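Local structure of bacteriorhodopsin (Nanosalina sp., 6EYU) at residues A[18-23]-A[204-209]; A[60-65]-A[71-76]. The protein is a retinal-binding xenorhodopsin of the bacteriorhodopsin family that pumps protons inward across the membrane. All blocks are in the same frame, centred on the assembly; numbering follows the deposited sequence.

In the fold
Both interactions belong to one bundle of seven long helices that lines a retinal site, and their centres lie about 12 Å apart. Interaction 1 pairs helix 14-38 with helix 198-230, the first and last transmembrane helices, across 180 intervening residues; interaction 2 pairs helix 42-63 with helix 72-93, with five residues between its segments, and lies nested within that span of the chain. They also touch directly: L18 CD1 lies 3.5 Å from L63 CD1, and L205 CD2 lies 3.7 Å from W73 CE2. The closure of the bundle and its next hairpin are thus joined by apolar packing, at a lipid-facing edge through L18 and L63 and in the interior through L205 and W73.

Interaction 1. Residues A[18-23]-A[204-209]; sequences LAYIIT and ALVVLP. With LFA (eicosane), chain F; MUN ([(2~{S})-2,3-bis(oxidanyl)propyl] (~{E})-undec-2-enoate), chain S.
Segments 18-23 and 204-209, on helices 14-38 and 198-230, run in the same general sense and have their nearest CA atoms at Y20 and V206, 6.6 Å apart. One aromatic residue of the first transmembrane helix bridges this spacing and meets two residues on successive turns of the last. With CG of Y20 anti to its own amide nitrogen (chi1 -180°), the phenol extends across toward helix 198-230. Near its root, Y20 and V206 slide past each other in opposite directions, Y20 CB resting 3.8 Å from V206 CG1. Farther along, Y20 CD1 comes to 3.6 Å from V206 O, which approaches the ring obliquely. At the far end the phenol crosses P209 at about a right angle, with Y20 OH 3.4 Å from P209 CB. The interface is held by packing, without a hydrogen bond between the two segments; the phenol oxygen finds its polar partner in S55 OG.

The helix is kinked here, the N of V206 and of P209 both lacking a bond to the turn before; P209, having no N-H, cannot bond to L205 O, which accepts the hydroxyl of Y59. The side chain of P209 also lies about 4 Å from the bound retinal at the nearest atoms. The outer faces of both helices meet lipid-like chains. L18 CD2 lies 3.5 Å from C15 of an eicosane, while T23 CG2, anti to its own carbonyl carbon, reaches C7 of the same chain at 3.6 Å; V207 CG1 packs 3.6 Å from CAO of a monoacylglycerol.

This is the closure of the seven-helix fold, where last meets first. Y20 also touches K213, which by analogy with the family probably carries retinal as a Schiff base. L208 and P209 lean on helix 157-183, I21 on helix 42-63, and L205 on helix 72-93.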
# COMPACT_ATOMS: atom_id res chain seq x y z
N LEU A 18 23.96 -13.16 -2.36
CA LEU A 18 24.87 -12.03 -2.46
C LEU A 18 24.96 -11.54 -3.91
O LEU A 18 24.78 -10.35 -4.18
CB LEU A 18 26.27 -12.41 -1.96
CG LEU A 18 26.96 -11.33 -1.13
CD1 LEU A 18 26.44 -11.35 0.30
CD2 LEU A 18 28.47 -11.51 -1.15
N ALA A 19 25.31 -12.45 -4.81
CA ALA A 19 25.46 -12.10 -6.22
C ALA A 19 24.18 -11.46 -6.75
O ALA A 19 24.23 -10.60 -7.63
CB ALA A 19 25.81 -13.34 -7.03
N TYR A 20 23.05 -11.88 -6.21
CA TYR A 20 21.76 -11.35 -6.63
C TYR A 20 21.59 -9.90 -6.17
O TYR A 20 21.19 -9.04 -6.95
CB TYR A 20 20.61 -12.20 -6.08
CG TYR A 20 19.24 -11.72 -6.48
CD1 TYR A 20 18.70 -12.03 -7.72
CD2 TYR A 20 18.45 -10.99 -5.59
CE1 TYR A 20 17.44 -11.61 -8.08
CE2 TYR A 20 17.18 -10.59 -5.93
CZ TYR A 20 16.67 -10.90 -7.18
OH TYR A 20 15.41 -10.48 -7.53
N ILE A 21 21.91 -9.65 -4.91
CA ILE A 21 21.72 -8.32 -4.33
C ILE A 21 22.64 -7.31 -5.00
O ILE A 21 22.24 -6.18 -5.29
CB ILE A 21 21.98 -8.31 -2.82
CG1 ILE A 21 20.91 -9.11 -2.08
CG2 ILE A 21 22.01 -6.88 -2.30
CD1 ILE A 21 21.18 -9.30 -0.61
N ILE A 22 23.88 -7.72 -5.27
CA ILE A 22 24.87 -6.82 -5.85
C ILE A 22 24.50 -6.45 -7.28
O ILE A 22 24.59 -5.28 -7.67
CB ILE A 22 26.27 -7.46 -5.84
CG1 ILE A 22 26.74 -7.71 -4.41
CG2 ILE A 22 27.27 -6.56 -6.56
CD1 ILE A 22 27.88 -8.70 -4.30
N THR A 23 24.04 -7.43 -8.04
CA THR A 23 23.64 -7.20 -9.43
C THR A 23 22.35 -6.39 -9.49
O THR A 23 22.12 -5.65 -10.45
CB THR A 23 23.43 -8.53 -10.18
OG1 THR A 23 22.62 -9.41 -9.39
CG2 THR A 23 24.76 -9.20 -10.47
N ALA A 204 16.99 -21.55 -6.58
CA ALA A 204 15.98 -21.40 -7.62
C ALA A 204 15.30 -20.04 -7.51
O ALA A 204 15.02 -19.40 -8.52
CB ALA A 204 14.95 -22.51 -7.51
N LEU A 205 15.02 -19.62 -6.28
CA LEU A 205 14.35 -18.35 -6.04
C LEU A 205 15.36 -17.21 -5.97
O LEU A 205 15.03 -16.11 -5.53
CB LEU A 205 13.56 -18.41 -4.73
CG LEU A 205 12.08 -18.78 -4.85
CD1 LEU A 205 11.80 -19.55 -6.13
CD2 LEU A 205 11.63 -19.58 -3.64
N VAL A 206 16.60 -17.49 -6.37
CA VAL A 206 17.54 -16.44 -6.73
C VAL A 206 17.66 -16.33 -8.25
O VAL A 206 17.60 -15.24 -8.81
CB VAL A 206 18.93 -16.70 -6.13
CG1 VAL A 206 19.98 -15.85 -6.84
CG2 VAL A 206 18.93 -16.42 -4.64
N VAL A 207 17.82 -17.48 -8.91
CA VAL A 207 18.13 -17.50 -10.33
C VAL A 207 16.92 -17.12 -11.17
O VAL A 207 17.05 -16.45 -12.19
CB VAL A 207 18.64 -18.88 -10.78
CG1 VAL A 207 17.52 -19.91 -10.70
CG2 VAL A 207 19.20 -18.81 -12.19
N LEU A 208 15.74 -17.52 -10.72
CA LEU A 208 14.51 -17.25 -11.45
C LEU A 208 14.15 -15.77 -11.38
O LEU A 208 13.71 -15.18 -12.37
CB LEU A 208 13.35 -18.10 -10.91
CG LEU A 208 13.37 -19.57 -11.34
CD1 LEU A 208 12.34 -20.37 -10.55
CD2 LEU A 208 13.12 -19.70 -12.83
N PRO A 209 14.34 -15.16 -10.20
CA PRO A 209 14.11 -13.72 -10.09
C PRO A 209 15.15 -12.89 -10.84
O PRO A 209 14.83 -11.80 -11.32
CB PRO A 209 14.21 -13.47 -8.58
CG PRO A 209 13.74 -14.75 -7.97
CD PRO A 209 14.21 -15.84 -8.90
C7 LFA F . 27.92 -8.47 -12.04
C8 LFA F . 29.08 -8.60 -11.06
C9 LFA F . 28.56 -8.99 -9.68
C10 LFA F . 29.21 -10.30 -9.24
C11 LFA F . 29.13 -10.41 -7.71
C12 LFA F . 29.61 -11.79 -7.27
C13 LFA F . 29.47 -11.91 -5.75
C14 LFA F . 29.95 -13.28 -5.28
C15 LFA F . 29.87 -13.34 -3.76
C16 LFA F . 30.74 -14.47 -3.22
C17 LFA F . 30.11 -15.03 -1.94
C18 LFA F . 31.10 -14.92 -0.79
C19 LFA F . 30.58 -15.74 0.40
C20 LFA F . 29.17 -15.27 0.76
CAR MUN S . 16.54 -21.02 -15.79
CAQ MUN S . 17.43 -22.06 -15.11
CAP MUN S . 16.74 -22.56 -13.83
CAO MUN S . 17.80 -22.79 -12.76
CAN MUN S . 17.22 -23.66 -11.64
CAM MUN S . 18.07 -23.48 -10.38
CAK MUN S . 18.70 -24.82 -9.99
CAH MUN S . 18.05 -25.32 -8.69
CAF MUN S . 18.34 -26.81 -8.49
CAC MUN S . 17.19 -27.77 -8.85
CAA MUN S . 17.40 -29.27 -8.62
OAD MUN S . 18.54 -29.74 -8.58
OAB MUN S . 16.28 -30.03 -8.69
CAE MUN S . 16.62 -31.36 -9.11
CAG MUN S . 16.36 -32.34 -7.97
OAJ MUN S . 16.17 -31.62 -6.75
CAI MUN S . 15.11 -33.16 -8.28
OAL MUN S . 15.36 -34.55 -8.02

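Interaction 2. Residues A[60-65]-A[71-76]; sequences TNFLNQ and YAWYMD. With MUN ([(2~{S})-2,3-bis(oxidanyl)propyl] (~{E})-undec-2-enoate), chain U; MUN ([(2~{S})-2,3-bis(oxidanyl)propyl] (~{E})-undec-2-enoate), chain B; MUN ([(2~{S})-2,3-bis(oxidanyl)propyl] (~{E})-undec-2-enoate), chain K.
F62 packs against A72 and W73 where the second and third transmembrane helices form a helical hairpin of the microbial rhodopsin fold. The backbones are nearest at N61 and A72, with their CA atoms 6.5 Å apart.

The aromatic contact leads. F62 CZ stands over one face of the W73 indole, displaced toward its rim and 3.4 Å from NE1. The two side chains cross at about a right angle, and the planes of the phenyl and the five-membered ring make 48°, an oblique pairing. Replacing W73 by an alanine would probably open a gap beneath F62 CZ and leave the phenyl freer to turn.

Apolar packing completes the interface: the methyl of A72 lies 3.6 Å from F62 CZ, and N61 CB comes to 4.2 Å from A72 CB. I6 of helix 2-7 touches both F62 and W73.

The polar ends of N61 and T60 find partners outside the two segments. N61 bonds through OD1 to S66 OG and through ND2 to the carbonyl of M58, while T60 OG1 bonds to Q124 NE2 of a second subunit, tying this hairpin into the trimer.

Monoacylglycerols flank the hairpin on two sides. At the periphery, N64 OD1 approaches CAG of one glycerol head at 3.4 Å; toward the middle of the trimer, beside F67 of a third subunit, Y71 CE2 lies 3.5 Å from CAE of another.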
# COMPACT_ATOMS: atom_id res chain seq x y z
N THR A 60 18.17 -9.11 1.79
CA THR A 60 19.13 -8.93 2.87
C THR A 60 18.65 -9.60 4.15
O THR A 60 19.40 -9.73 5.11
CB THR A 60 19.38 -7.43 3.15
OG1 THR A 60 18.14 -6.79 3.47
CG2 THR A 60 20.01 -6.75 1.95
N ASN A 61 17.40 -10.05 4.14
CA ASN A 61 16.82 -10.70 5.30
C ASN A 61 17.17 -12.19 5.34
O ASN A 61 16.91 -12.87 6.33
CB ASN A 61 15.30 -10.53 5.31
CG ASN A 61 14.88 -9.13 5.72
OD1 ASN A 61 15.09 -8.72 6.86
ND2 ASN A 61 14.24 -8.41 4.80
N PHE A 62 17.83 -12.67 4.29
CA PHE A 62 18.43 -14.00 4.32
C PHE A 62 19.88 -13.94 4.78
O PHE A 62 20.41 -14.92 5.30
CB PHE A 62 18.35 -14.65 2.93
CG PHE A 62 16.95 -14.83 2.42
CD1 PHE A 62 16.02 -15.56 3.15
CD2 PHE A 62 16.57 -14.29 1.21
CE1 PHE A 62 14.73 -15.72 2.68
CE2 PHE A 62 15.27 -14.45 0.74
CZ PHE A 62 14.35 -15.16 1.48
N LEU A 63 20.50 -12.77 4.64
CA LEU A 63 21.88 -12.58 5.09
C LEU A 63 21.93 -12.23 6.57
O LEU A 63 22.99 -12.28 7.19
CB LEU A 63 22.55 -11.47 4.28
CG LEU A 63 22.61 -11.69 2.76
CD1 LEU A 63 23.53 -10.68 2.11
CD2 LEU A 63 23.06 -13.11 2.44
N ASN A 64 20.81 -11.74 7.09
CA ASN A 64 20.73 -11.30 8.48
C ASN A 64 19.34 -11.56 9.04
O ASN A 64 18.38 -10.90 8.65
CB ASN A 64 21.05 -9.81 8.59
CG ASN A 64 22.51 -9.51 8.33
OD1 ASN A 64 22.87 -8.94 7.30
ND2 ASN A 64 23.36 -9.80 9.31
N GLN A 65 19.23 -12.53 9.94
CA GLN A 65 17.93 -12.93 10.46
C GLN A 65 17.17 -11.72 10.98
O GLN A 65 17.70 -10.92 11.76
CB GLN A 65 18.09 -13.96 11.58
CG GLN A 65 16.95 -13.93 12.59
CD GLN A 65 16.45 -15.31 12.94
OE1 GLN A 65 15.28 -15.64 12.71
NE2 GLN A 65 17.33 -16.14 13.47
N TYR A 71 9.53 -14.59 5.78
CA TYR A 71 8.48 -14.20 4.84
C TYR A 71 9.01 -13.23 3.79
O TYR A 71 8.26 -12.45 3.22
CB TYR A 71 7.31 -13.55 5.59
CG TYR A 71 6.52 -14.52 6.43
CD1 TYR A 71 5.46 -15.23 5.89
CD2 TYR A 71 6.90 -14.81 7.74
CE1 TYR A 71 4.75 -16.15 6.64
CE2 TYR A 71 6.20 -15.72 8.50
CZ TYR A 71 5.13 -16.39 7.95
OH TYR A 71 4.43 -17.31 8.70
N ALA A 72 10.32 -13.30 3.53
CA ALA A 72 11.00 -12.27 2.76
C ALA A 72 10.58 -12.33 1.29
O ALA A 72 10.38 -11.29 0.66
CB ALA A 72 12.50 -12.41 2.89
N TRP A 73 10.45 -13.54 0.76
CA TRP A 73 10.02 -13.72 -0.62
C TRP A 73 8.69 -13.01 -0.86
O TRP A 73 8.49 -12.38 -1.90
CB TRP A 73 9.88 -15.21 -0.95
CG TRP A 73 11.19 -15.93 -1.01
CD1 TRP A 73 12.33 -15.52 -1.63
CD2 TRP A 73 11.46 -17.25 -0.52
NE1 TRP A 73 13.32 -16.46 -1.50
CE2 TRP A 73 12.82 -17.53 -0.80
CE3 TRP A 73 10.70 -18.21 0.16
CZ2 TRP A 73 13.42 -18.73 -0.43
CZ3 TRP A 73 11.31 -19.39 0.54
CH2 TRP A 73 12.66 -19.64 0.24
N TYR A 74 7.78 -13.12 0.11
CA TYR A 74 6.47 -12.51 -0.01
C TYR A 74 6.57 -10.99 0.09
O TYR A 74 5.95 -10.26 -0.68
CB TYR A 74 5.54 -13.04 1.08
CG TYR A 74 5.43 -14.55 1.11
CD1 TYR A 74 4.98 -15.25 0.00
CD2 TYR A 74 5.89 -15.27 2.20
CE1 TYR A 74 4.94 -16.63 -0.00
CE2 TYR A 74 5.85 -16.65 2.21
CZ TYR A 74 5.38 -17.33 1.10
OH TYR A 74 5.33 -18.70 1.11
N MET A 75 7.36 -10.52 1.05
CA MET A 75 7.61 -9.09 1.20
C MET A 75 8.21 -8.52 -0.09
O MET A 75 7.96 -7.37 -0.44
CB MET A 75 8.56 -8.84 2.37
CG MET A 75 8.04 -9.33 3.71
SD MET A 75 6.36 -8.77 4.05
CE MET A 75 6.65 -7.07 4.52
N ASP A 76 8.97 -9.35 -0.79
CA ASP A 76 9.59 -8.94 -2.05
C ASP A 76 8.56 -8.91 -3.17
O ASP A 76 8.28 -7.85 -3.75
CB ASP A 76 10.73 -9.89 -2.41
CG ASP A 76 11.42 -9.50 -3.71
OD1 ASP A 76 10.87 -8.65 -4.44
OD2 ASP A 76 12.51 -10.04 -3.98
CAN MUN U . 25.87 -3.05 -3.29
CAM MUN U . 25.06 -3.43 -2.05
CAK MUN U . 25.94 -4.26 -1.11
CAH MUN U . 25.82 -5.74 -1.46
CAF MUN U . 25.17 -6.50 -0.31
CAC MUN U . 25.98 -6.54 1.00
CAA MUN U . 25.37 -7.37 2.15
OAD MUN U . 24.15 -7.51 2.22
OAB MUN U . 26.21 -7.58 3.20
CAE MUN U . 25.48 -7.39 4.42
CAG MUN U . 25.62 -8.63 5.31
OAJ MUN U . 26.50 -9.56 4.69
CAI MUN U . 26.18 -8.21 6.67
OAL MUN U . 26.61 -9.37 7.38
CAR MUN B . 8.41 -4.74 4.44
CAQ MUN B . 7.36 -4.34 5.48
CAP MUN B . 6.18 -3.67 4.77
CAO MUN B . 5.09 -3.35 5.79
CAN MUN B . 5.12 -4.40 6.91
CAM MUN B . 5.24 -3.69 8.26
CAK MUN B . 5.59 -4.72 9.34
CAH MUN B . 4.71 -4.50 10.57
CAF MUN B . 5.45 -3.64 11.60
CAC MUN B . 6.25 -4.41 12.66
CAA MUN B . 5.65 -5.76 13.09
OAD MUN B . 4.92 -6.40 12.33
OAB MUN B . 6.11 -6.23 14.28
CAE MUN B . 6.24 -7.66 14.23
CAG MUN B . 7.19 -8.12 15.34
OAJ MUN B . 8.45 -7.47 15.18
CAI MUN B . 6.60 -7.77 16.70
OAL MUN B . 7.60 -7.93 17.71
CAR MUN K . 0.07 -6.22 4.20
CAQ MUN K . -1.03 -7.27 4.04
CAP MUN K . -0.70 -8.49 4.89
CAO MUN K . 0.80 -8.75 4.84
CAN MUN K . 1.35 -8.93 6.25
CAM MUN K . 2.80 -8.47 6.30
CAK MUN K . 3.49 -9.08 7.52
CAH MUN K . 4.77 -9.79 7.08
CAF MUN K . 5.64 -10.11 8.31
CAC MUN K . 4.97 -10.97 9.38
CAA MUN K . 5.82 -11.26 10.62
OAD MUN K . 6.78 -10.54 10.91
OAB MUN K . 5.40 -12.32 11.37
CAE MUN K . 6.28 -13.43 11.14
CAG MUN K . 6.91 -13.86 12.46
OAJ MUN K . 7.18 -12.70 13.26
CAI MUN K . 5.95 -14.78 13.21
OAL MUN K . 6.41 -16.13 13.10